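Local coordinates for protein Rna-directed RNA polymerase (Infectious pancreatic necrosis virus, PDB 3ZED) that probably copies the viral RNA genome as an RNA-directed RNA polymerase, found both free and covalently attached to the genomic RNA, at residues Tyr106-His110 with Leu301-Lys305; Ser165-Leu171 with Trp314-Asn320. All blocks are in the same frame, centred on the assembly; numbering follows the deposited sequence.

Interaction 1: Tyr106-His110 with Leu301-Lys305; sequences YYPFH and LLFPK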
ATOM      1  N   TYR B 106     -24.020   1.815   3.802  1.00 58.86           N
ATOM      2  CA  TYR B 106     -22.989   0.867   4.174  1.00 56.33           C
ATOM      3  C   TYR B 106     -22.861   0.844   5.684  1.00 59.93           C
ATOM      4  O   TYR B 106     -22.440   1.823   6.287  1.00 58.08           O
ATOM      5  CB  TYR B 106     -21.654   1.187   3.472  1.00 55.29           C
ATOM      6  CG  TYR B 106     -20.485   0.364   3.979  1.00 53.82           C
ATOM      7  CD1 TYR B 106     -20.470  -1.019   3.838  1.00 55.83           C
ATOM      8  CD2 TYR B 106     -19.419   0.965   4.646  1.00 52.00           C
ATOM      9  CE1 TYR B 106     -19.423  -1.787   4.343  1.00 55.09           C
ATOM     10  CE2 TYR B 106     -18.352   0.212   5.133  1.00 50.99           C
ATOM     11  CZ  TYR B 106     -18.358  -1.166   4.979  1.00 59.66           C
ATOM     12  OH  TYR B 106     -17.323  -1.936   5.464  1.00 57.26           O
ATOM     13  N   TYR B 107     -23.254  -0.281   6.291  1.00 57.67           N
ATOM     14  CA  TYR B 107     -23.227  -0.465   7.735  1.00 58.13           C
ATOM     15  C   TYR B 107     -22.250  -1.584   8.088  1.00 60.37           C
ATOM     16  O   TYR B 107     -22.633  -2.754   8.102  1.00 61.23           O
ATOM     17  CB  TYR B 107     -24.649  -0.742   8.266  1.00 62.24           C
ATOM     18  CG  TYR B 107     -25.553   0.472   8.229  1.00 66.92           C
ATOM     19  CD1 TYR B 107     -26.294   0.782   7.090  1.00 70.45           C
ATOM     20  CD2 TYR B 107     -25.696   1.295   9.340  1.00 68.74           C
ATOM     21  CE1 TYR B 107     -27.137   1.897   7.054  1.00 72.62           C
ATOM     22  CE2 TYR B 107     -26.570   2.384   9.331  1.00 71.72           C
ATOM     23  CZ  TYR B 107     -27.261   2.704   8.174  1.00 81.97           C
ATOM     24  OH  TYR B 107     -28.086   3.809   8.160  1.00 89.38           O
ATOM     25  N   PRO B 108     -20.960  -1.246   8.301  1.00 54.50           N
ATOM     26  CA  PRO B 108     -19.970  -2.294   8.607  1.00 52.88           C
ATOM     27  C   PRO B 108     -20.112  -2.864  10.006  1.00 59.50           C
ATOM     28  O   PRO B 108     -20.616  -2.192  10.903  1.00 60.05           O
ATOM     29  CB  PRO B 108     -18.633  -1.562   8.477  1.00 52.07           C
ATOM     30  CG  PRO B 108     -18.939  -0.148   8.804  1.00 56.89           C
ATOM     31  CD  PRO B 108     -20.335   0.097   8.282  1.00 54.80           C
ATOM     32  N   PHE B 109     -19.639  -4.098  10.191  1.00 58.07           N
ATOM     33  CA  PHE B 109     -19.634  -4.749  11.494  1.00 59.18           C
ATOM     34  C   PHE B 109     -18.398  -4.324  12.247  1.00 57.87           C
ATOM     35  O   PHE B 109     -17.339  -4.119  11.666  1.00 55.94           O
ATOM     36  CB  PHE B 109     -19.700  -6.288  11.369  1.00 62.80           C
ATOM     37  CG  PHE B 109     -21.044  -6.803  10.898  1.00 68.05           C
ATOM     38  CD1 PHE B 109     -22.082  -7.022  11.801  1.00 73.82           C
ATOM     39  CD2 PHE B 109     -21.275  -7.064   9.551  1.00 71.37           C
ATOM     40  CE1 PHE B 109     -23.331  -7.476  11.360  1.00 77.08           C
ATOM     41  CE2 PHE B 109     -22.527  -7.519   9.110  1.00 76.40           C
ATOM     42  CZ  PHE B 109     -23.546  -7.720  10.018  1.00 76.19           C
ATOM     43  N   HIS B 110     -18.551  -4.166  13.540  1.00 53.46           N
ATOM     44  CA  HIS B 110     -17.487  -3.791  14.447  1.00 50.99           C
ATOM     45  C   HIS B 110     -17.422  -4.892  15.476  1.00 56.09           C
ATOM     46  O   HIS B 110     -18.391  -5.098  16.210  1.00 57.07           O
ATOM     47  CB  HIS B 110     -17.783  -2.406  15.046  1.00 51.42           C
ATOM     48  CG  HIS B 110     -17.812  -1.315  14.021  1.00 53.50           C
ATOM     49  ND1 HIS B 110     -18.998  -0.855  13.486  1.00 56.06           N
ATOM     50  CD2 HIS B 110     -16.789  -0.646  13.441  1.00 53.44           C
ATOM     51  CE1 HIS B 110     -18.666   0.092  12.623  1.00 54.35           C
ATOM     52  NE2 HIS B 110     -17.353   0.264  12.571  1.00 53.15           N
ATOM     53  N   LEU B 301     -16.055   2.950   0.276  1.00 49.00           N
ATOM     54  CA  LEU B 301     -16.731   2.448   1.479  1.00 49.48           C
ATOM     55  C   LEU B 301     -15.767   2.610   2.655  1.00 50.47           C
ATOM     56  O   LEU B 301     -14.609   2.205   2.532  1.00 48.45           O
ATOM     57  CB  LEU B 301     -17.159   0.969   1.340  1.00 49.77           C
ATOM     58  CG  LEU B 301     -18.095   0.593   0.199  1.00 54.70           C
ATOM     59  CD1 LEU B 301     -18.387  -0.901   0.240  1.00 53.82           C
ATOM     60  CD2 LEU B 301     -19.396   1.418   0.230  1.00 58.66           C
ATOM     61  N   LEU B 302     -16.198   3.260   3.745  1.00 45.85           N
ATOM     62  CA  LEU B 302     -15.284   3.451   4.873  1.00 44.87           C
ATOM     63  C   LEU B 302     -15.245   2.190   5.742  1.00 47.90           C
ATOM     64  O   LEU B 302     -16.011   2.040   6.695  1.00 46.19           O
ATOM     65  CB  LEU B 302     -15.643   4.694   5.685  1.00 45.27           C
ATOM     66  CG  LEU B 302     -14.495   5.277   6.490  1.00 46.82           C
ATOM     67  CD1 LEU B 302     -13.492   5.990   5.581  1.00 45.12           C
ATOM     68  CD2 LEU B 302     -15.027   6.208   7.584  1.00 46.98           C
ATOM     69  N   PHE B 303     -14.347   1.275   5.371  1.00 45.01           N
ATOM     70  CA  PHE B 303     -14.159  -0.015   6.006  1.00 45.61           C
ATOM     71  C   PHE B 303     -13.328   0.110   7.292  1.00 47.38           C
ATOM     72  O   PHE B 303     -12.235   0.673   7.246  1.00 44.63           O
ATOM     73  CB  PHE B 303     -13.472  -0.959   4.994  1.00 47.60           C
ATOM     74  CG  PHE B 303     -13.417  -2.412   5.382  1.00 50.85           C
ATOM     75  CD1 PHE B 303     -12.341  -2.917   6.107  1.00 54.69           C
ATOM     76  CD2 PHE B 303     -14.398  -3.299   4.949  1.00 55.71           C
ATOM     77  CE1 PHE B 303     -12.284  -4.272   6.463  1.00 55.93           C
ATOM     78  CE2 PHE B 303     -14.335  -4.653   5.291  1.00 59.15           C
ATOM     79  CZ  PHE B 303     -13.279  -5.129   6.045  1.00 56.77           C
ATOM     80  N   PRO B 304     -13.801  -0.426   8.448  1.00 46.02           N
ATOM     81  CA  PRO B 304     -12.970  -0.367   9.678  1.00 44.24           C
ATOM     82  C   PRO B 304     -11.848  -1.402   9.610  1.00 49.09           C
ATOM     83  O   PRO B 304     -12.114  -2.586   9.394  1.00 50.42           O
ATOM     84  CB  PRO B 304     -13.973  -0.669  10.794  1.00 46.75           C
ATOM     85  CG  PRO B 304     -15.024  -1.522  10.147  1.00 52.16           C
ATOM     86  CD  PRO B 304     -15.082  -1.132   8.687  1.00 47.99           C
ATOM     87  N   LYS B 305     -10.592  -0.964   9.722  1.00 44.65           N
ATOM     88  CA  LYS B 305      -9.451  -1.881   9.607  1.00 43.27           C
ATOM     89  C   LYS B 305      -9.279  -2.749  10.874  1.00 46.98           C
ATOM     90  O   LYS B 305      -9.300  -2.218  11.990  1.00 44.28           O
ATOM     91  CB  LYS B 305      -8.164  -1.079   9.340  1.00 45.07           C
ATOM     92  CG  LYS B 305      -6.994  -1.906   8.861  1.00 46.46           C
ATOM     93  CD  LYS B 305      -5.834  -1.014   8.437  1.00 51.74           C
ATOM     94  CE  LYS B 305      -4.762  -1.801   7.709  1.00 58.97           C
ATOM     95  NZ  LYS B 305      -3.952  -2.618   8.646  1.00 73.27           N
TER
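Tyr106-His110, an extended loop, runs alongside the strand residues Leu301-Pro304 with end-to-end directions only 6° apart, the CA atoms of Tyr106 and Leu301 lying 7.0 Å apart and those of Pro108 and Phe303 6.8 Å. No hydrogen bond joins the two segments, so side chains lay the loop against the strand, which belongs to a mixed sheet in the palm family region of the birnavirus polymerase; Leu302 kinks the strand as the centre of an inverse gamma turn. Tyr106 carries most of the contact. With CG anti to the backbone N (chi1 171°) its ring reaches over the strand and receives Leu301 CB on one face in a CH-pi contact, 4.1 Å from the ring centroid, while the CD of Pro108 in its own segment covers the opposite face, off toward the rim. At the ring edge, in plane, CE2 of Tyr106 lies 3.4 Å from Leu302 O, a carbonyl that accepts a hydrogen bond from Gln167 NE2. Leu301 CD2 packs on Tyr106 CB at 4.0 Å. Farther along, two prolines meet, Pro108 CB lying 3.6 Å from Pro304 CD. The His110 imidazole crosses Pro304 at about a right angle, with NE2 3.8 Å from Pro304 CG; that nitrogen is hydrogen-bonded to Gln167 OE1. The phenol oxygen ends beside the Phe303 ring, Tyr106 OH 3.3 Å from Phe303 CD2.

Interaction 2: Ser165-Leu171 with Trp314-Asn320; sequences SGQLNRL and WDKKTRN
Gly166 and Thr318 join the first turns of helix 164-179 to the loop leading into strand 320-323. The backbone contributes one cross-link, a weak hydrogen bond from Thr318 N to Gly166 O (3.2 Å), the carbonyl that also accepts the helical bond from Arg170 N. Gly166, with no side chain, lets Thr318 OG1 come within 3.2 Å of its CA, and the same hydroxyl is hydrogen-bonded to Ser163 N, just ahead of the helix.

Among the side-chain amides, Gln167 and Asn320 pair through Gln167 NE2 to Asn320 OD1 (2.9 Å, 161° at the hydrogen). The acceptor lies in the Gln167 amide plane, whereas the donor is tilted 30° from the Asn320 carbonyl plane. Asn320 ND2 returns a weak, long bond to Gln167 O, so both ends of the Asn320 amide engage one residue. The Gln167 amide is held from beyond this contact too, by His110 and Leu302. Asn169 ND2 makes an intrahelical bond to Ser165 O, and Asn169 CB lies 3.2 Å from Lys316 O across the contact.

Arg170 packs with both its aliphatic part and its guanidinium. Its CB lies 3.2 Å from Thr318 O. The bend at chi2 (68°) turns the rest of the chain alongside Arg319, whose CD covers one guanidinium face, 3.4 Å from Arg170 NH2. Water 1 sits at the guanidinium edge, in plane, accepting from Arg170 NE and Asn320 N, both at 2.7 Å.

Arg319 forms a salt bridge with Glu307, which probably offsets the closeness of the two guanidinium groups. The grip between helix and loop is thus mainly polar but uncharged, made by amides, carbonyls and a bridging water, with aliphatic carbons lying against it.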
ATOM      1  N   SER B 165     -17.535   5.243  16.575  1.00 46.80           N
ATOM      2  CA  SER B 165     -16.898   6.381  17.248  1.00 46.67           C
ATOM      3  C   SER B 165     -15.399   6.436  16.889  1.00 50.06           C
ATOM      4  O   SER B 165     -14.878   7.510  16.562  1.00 49.13           O
ATOM      5  CB  SER B 165     -17.085   6.292  18.760  1.00 48.97           C
ATOM      6  OG  SER B 165     -18.393   6.671  19.156  1.00 59.78           O
ATOM      7  N   GLY B 166     -14.733   5.271  16.959  1.00 45.27           N
ATOM      8  CA  GLY B 166     -13.329   5.122  16.586  1.00 43.10           C
ATOM      9  C   GLY B 166     -13.081   5.615  15.168  1.00 47.10           C
ATOM     10  O   GLY B 166     -12.209   6.471  14.966  1.00 46.28           O
ATOM     11  N   GLN B 167     -13.931   5.152  14.185  1.00 42.60           N
ATOM     12  CA  GLN B 167     -13.872   5.530  12.765  1.00 41.31           C
ATOM     13  C   GLN B 167     -14.110   7.026  12.563  1.00 45.05           C
ATOM     14  O   GLN B 167     -13.389   7.660  11.796  1.00 42.64           O
ATOM     15  CB  GLN B 167     -14.905   4.736  11.929  1.00 43.19           C
ATOM     16  CG  GLN B 167     -14.581   3.259  11.751  1.00 43.65           C
ATOM     17  CD  GLN B 167     -15.446   2.655  10.682  1.00 51.52           C
ATOM     18  OE1 GLN B 167     -16.556   2.200  10.941  1.00 46.59           O
ATOM     19  NE2 GLN B 167     -14.976   2.673   9.446  1.00 41.30           N
ATOM     20  N   LEU B 168     -15.124   7.586  13.250  1.00 45.07           N
ATOM     21  CA  LEU B 168     -15.508   8.998  13.147  1.00 46.07           C
ATOM     22  C   LEU B 168     -14.416   9.920  13.723  1.00 50.33           C
ATOM     23  O   LEU B 168     -14.076  10.920  13.084  1.00 50.45           O
ATOM     24  CB  LEU B 168     -16.866   9.237  13.826  1.00 47.79           C
ATOM     25  CG  LEU B 168     -18.073   8.587  13.114  1.00 53.09           C
ATOM     26  CD1 LEU B 168     -19.297   8.554  14.011  1.00 54.53           C
ATOM     27  CD2 LEU B 168     -18.397   9.284  11.809  1.00 53.16           C
ATOM     28  N   ASN B 169     -13.844   9.559  14.885  1.00 45.59           N
ATOM     29  CA  ASN B 169     -12.750  10.299  15.512  1.00 45.12           C
ATOM     30  C   ASN B 169     -11.490  10.245  14.646  1.00 47.01           C
ATOM     31  O   ASN B 169     -10.754  11.229  14.578  1.00 46.00           O
ATOM     32  CB  ASN B 169     -12.447   9.762  16.907  1.00 42.17           C
ATOM     33  CG  ASN B 169     -13.390  10.306  17.934  1.00 59.66           C
ATOM     34  OD1 ASN B 169     -13.349  11.485  18.281  1.00 50.57           O
ATOM     35  ND2 ASN B 169     -14.279   9.461  18.419  1.00 57.46           N
ATOM     36  N   ARG B 170     -11.266   9.105  13.960  1.00 42.02           N
ATOM     37  CA  ARG B 170     -10.156   8.929  13.021  1.00 40.02           C
ATOM     38  C   ARG B 170     -10.283   9.922  11.862  1.00 44.51           C
ATOM     39  O   ARG B 170      -9.283  10.537  11.475  1.00 43.26           O
ATOM     40  CB  ARG B 170     -10.105   7.488  12.494  1.00 38.31           C
ATOM     41  CG  ARG B 170      -9.014   7.224  11.475  1.00 41.03           C
ATOM     42  CD  ARG B 170      -7.628   7.311  12.074  1.00 42.10           C
ATOM     43  NE  ARG B 170      -6.602   6.933  11.102  1.00 47.05           N
ATOM     44  CZ  ARG B 170      -5.303   6.886  11.373  1.00 58.73           C
ATOM     45  NH1 ARG B 170      -4.857   7.204  12.581  1.00 49.46           N
ATOM     46  NH2 ARG B 170      -4.436   6.541  10.431  1.00 41.08           N
ATOM     47  N   LEU B 171     -11.512  10.112  11.339  1.00 43.23           N
ATOM     48  CA  LEU B 171     -11.770  11.067  10.258  1.00 43.40           C
ATOM     49  C   LEU B 171     -11.367  12.495  10.675  1.00 46.41           C
ATOM     50  O   LEU B 171     -10.736  13.204   9.879  1.00 45.80           O
ATOM     51  CB  LEU B 171     -13.239  11.025   9.811  1.00 44.89           C
ATOM     52  CG  LEU B 171     -13.708   9.796   9.013  1.00 49.37           C
ATOM     53  CD1 LEU B 171     -15.189   9.931   8.679  1.00 51.32           C
ATOM     54  CD2 LEU B 171     -12.905   9.615   7.713  1.00 49.82           C
ATOM     55  N   TRP B 314     -10.237   2.446  22.148  1.00 47.26           N
ATOM     56  CA  TRP B 314     -11.122   1.705  21.233  1.00 45.55           C
ATOM     57  C   TRP B 314     -12.103   2.614  20.487  1.00 50.89           C
ATOM     58  O   TRP B 314     -12.308   2.431  19.283  1.00 50.34           O
ATOM     59  CB  TRP B 314     -11.915   0.662  22.018  1.00 43.52           C
ATOM     60  CG  TRP B 314     -12.678  -0.307  21.162  1.00 42.90           C
ATOM     61  CD1 TRP B 314     -14.029  -0.359  20.993  1.00 46.98           C
ATOM     62  CD2 TRP B 314     -12.136  -1.411  20.422  1.00 40.86           C
ATOM     63  NE1 TRP B 314     -14.365  -1.403  20.168  1.00 46.06           N
ATOM     64  CE2 TRP B 314     -13.225  -2.085  19.818  1.00 45.18           C
ATOM     65  CE3 TRP B 314     -10.832  -1.881  20.186  1.00 40.01           C
ATOM     66  CZ2 TRP B 314     -13.056  -3.227  19.017  1.00 43.47           C
ATOM     67  CZ3 TRP B 314     -10.663  -2.994  19.367  1.00 41.22           C
ATOM     68  CH2 TRP B 314     -11.764  -3.653  18.789  1.00 42.50           C
ATOM     69  N   ASP B 315     -12.727   3.570  21.201  1.00 49.01           N
ATOM     70  CA  ASP B 315     -13.703   4.492  20.614  1.00 49.56           C
ATOM     71  C   ASP B 315     -13.066   5.831  20.177  1.00 53.58           C
ATOM     72  O   ASP B 315     -13.784   6.741  19.762  1.00 55.49           O
ATOM     73  CB  ASP B 315     -14.866   4.733  21.603  1.00 52.45           C
ATOM     74  CG  ASP B 315     -15.641   3.468  21.948  1.00 59.43           C
ATOM     75  OD1 ASP B 315     -16.014   2.724  21.013  1.00 59.49           O
ATOM     76  OD2 ASP B 315     -15.875   3.223  23.153  1.00 64.72           O
ATOM     77  N   LYS B 316     -11.737   5.941  20.244  1.00 49.09           N
ATOM     78  CA  LYS B 316     -11.019   7.170  19.878  1.00 48.58           C
ATOM     79  C   LYS B 316     -10.292   7.016  18.552  1.00 51.68           C
ATOM     80  O   LYS B 316     -10.007   8.023  17.903  1.00 51.18           O
ATOM     81  CB  LYS B 316     -10.001   7.564  20.973  1.00 50.68           C
ATOM     82  CG  LYS B 316     -10.620   7.972  22.301  1.00 73.55           C
ATOM     83  CD  LYS B 316      -9.556   8.112  23.382  1.00 89.81           C
ATOM     84  CE  LYS B 316     -10.107   7.910  24.782  1.00105.18           C
ATOM     85  NZ  LYS B 316      -9.024   7.792  25.791  1.00112.84           N
ATOM     86  N   LYS B 317      -9.950   5.766  18.167  1.00 46.33           N
ATOM     87  CA  LYS B 317      -9.192   5.530  16.952  1.00 45.35           C
ATOM     88  C   LYS B 317      -9.415   4.135  16.347  1.00 49.64           C
ATOM     89  O   LYS B 317      -9.008   3.123  16.914  1.00 49.48           O
ATOM     90  CB  LYS B 317      -7.686   5.744  17.227  1.00 45.48           C
ATOM     91  CG  LYS B 317      -6.768   5.533  16.037  1.00 55.64           C
ATOM     92  CD  LYS B 317      -5.342   5.260  16.516  1.00 65.40           C
ATOM     93  CE  LYS B 317      -4.463   4.684  15.435  1.00 78.53           C
ATOM     94  NZ  LYS B 317      -3.095   4.388  15.937  1.00 86.93           N
ATOM     95  N   THR B 318     -10.059   4.113  15.180  1.00 45.14           N
ATOM     96  CA  THR B 318     -10.234   2.939  14.331  1.00 43.95           C
ATOM     97  C   THR B 318      -9.678   3.364  12.990  1.00 47.07           C
ATOM     98  O   THR B 318     -10.186   4.316  12.405  1.00 46.48           O
ATOM     99  CB  THR B 318     -11.687   2.428  14.239  1.00 47.27           C
ATOM    100  OG1 THR B 318     -12.260   2.260  15.537  1.00 48.16           O
ATOM    101  CG2 THR B 318     -11.808   1.129  13.405  1.00 40.11           C
ATOM    102  N   ARG B 319      -8.624   2.712  12.517  1.00 43.82           N
ATOM    103  CA  ARG B 319      -8.071   3.074  11.212  1.00 43.67           C
ATOM    104  C   ARG B 319      -9.067   2.664  10.114  1.00 44.80           C
ATOM    105  O   ARG B 319      -9.810   1.677  10.259  1.00 44.37           O
ATOM    106  CB  ARG B 319      -6.674   2.465  10.992  1.00 45.66           C
ATOM    107  CG  ARG B 319      -5.636   3.034  11.964  1.00 60.84           C
ATOM    108  CD  ARG B 319      -4.297   3.304  11.315  1.00 74.94           C
ATOM    109  NE  ARG B 319      -3.476   2.102  11.174  1.00 88.31           N
ATOM    110  CZ  ARG B 319      -2.773   1.803  10.086  1.00109.86           C
ATOM    111  NH1 ARG B 319      -2.798   2.606   9.027  1.00104.32           N
ATOM    112  NH2 ARG B 319      -2.047   0.692  10.043  1.00 94.69           N
ATOM    113  N   ASN B 320      -9.119   3.467   9.056  1.00 40.08           N
ATOM    114  CA  ASN B 320     -10.064   3.244   7.963  1.00 41.56           C
ATOM    115  C   ASN B 320      -9.421   2.790   6.683  1.00 46.34           C
ATOM    116  O   ASN B 320      -8.394   3.330   6.283  1.00 46.94           O
ATOM    117  CB  ASN B 320     -10.847   4.528   7.686  1.00 40.56           C
ATOM    118  CG  ASN B 320     -11.733   4.946   8.829  1.00 49.42           C
ATOM    119  OD1 ASN B 320     -12.471   4.148   9.379  1.00 42.80           O
ATOM    120  ND2 ASN B 320     -11.697   6.215   9.201  1.00 45.07           N
TER
HETATM  121  O   HOH W   1      -7.723   5.767   8.972  1.00 40.43           O

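Overall arrangement
Interactions 1 and 2 have centres 11 Å apart on the same side of the chain's centre, both in the palm family region. Along the chain their segments alternate: the 106-110 loop, helix 164-179, strand 299-310, then the loop before strand 320-323. Strands 299-310 and 320-323 pair antiparallel, and Lys305 N meets Arg319 O at 2.8 Å where the second segments of both contacts join; nearby, Leu302 CG packs 3.6 Å from Asn320 CG. Gln167 is a second junction, its side chain serving both contacts. The loop and the helix are therefore joined to the same strand pair, linking earlier parts of the chain to the mixed sheet containing strand 299-310.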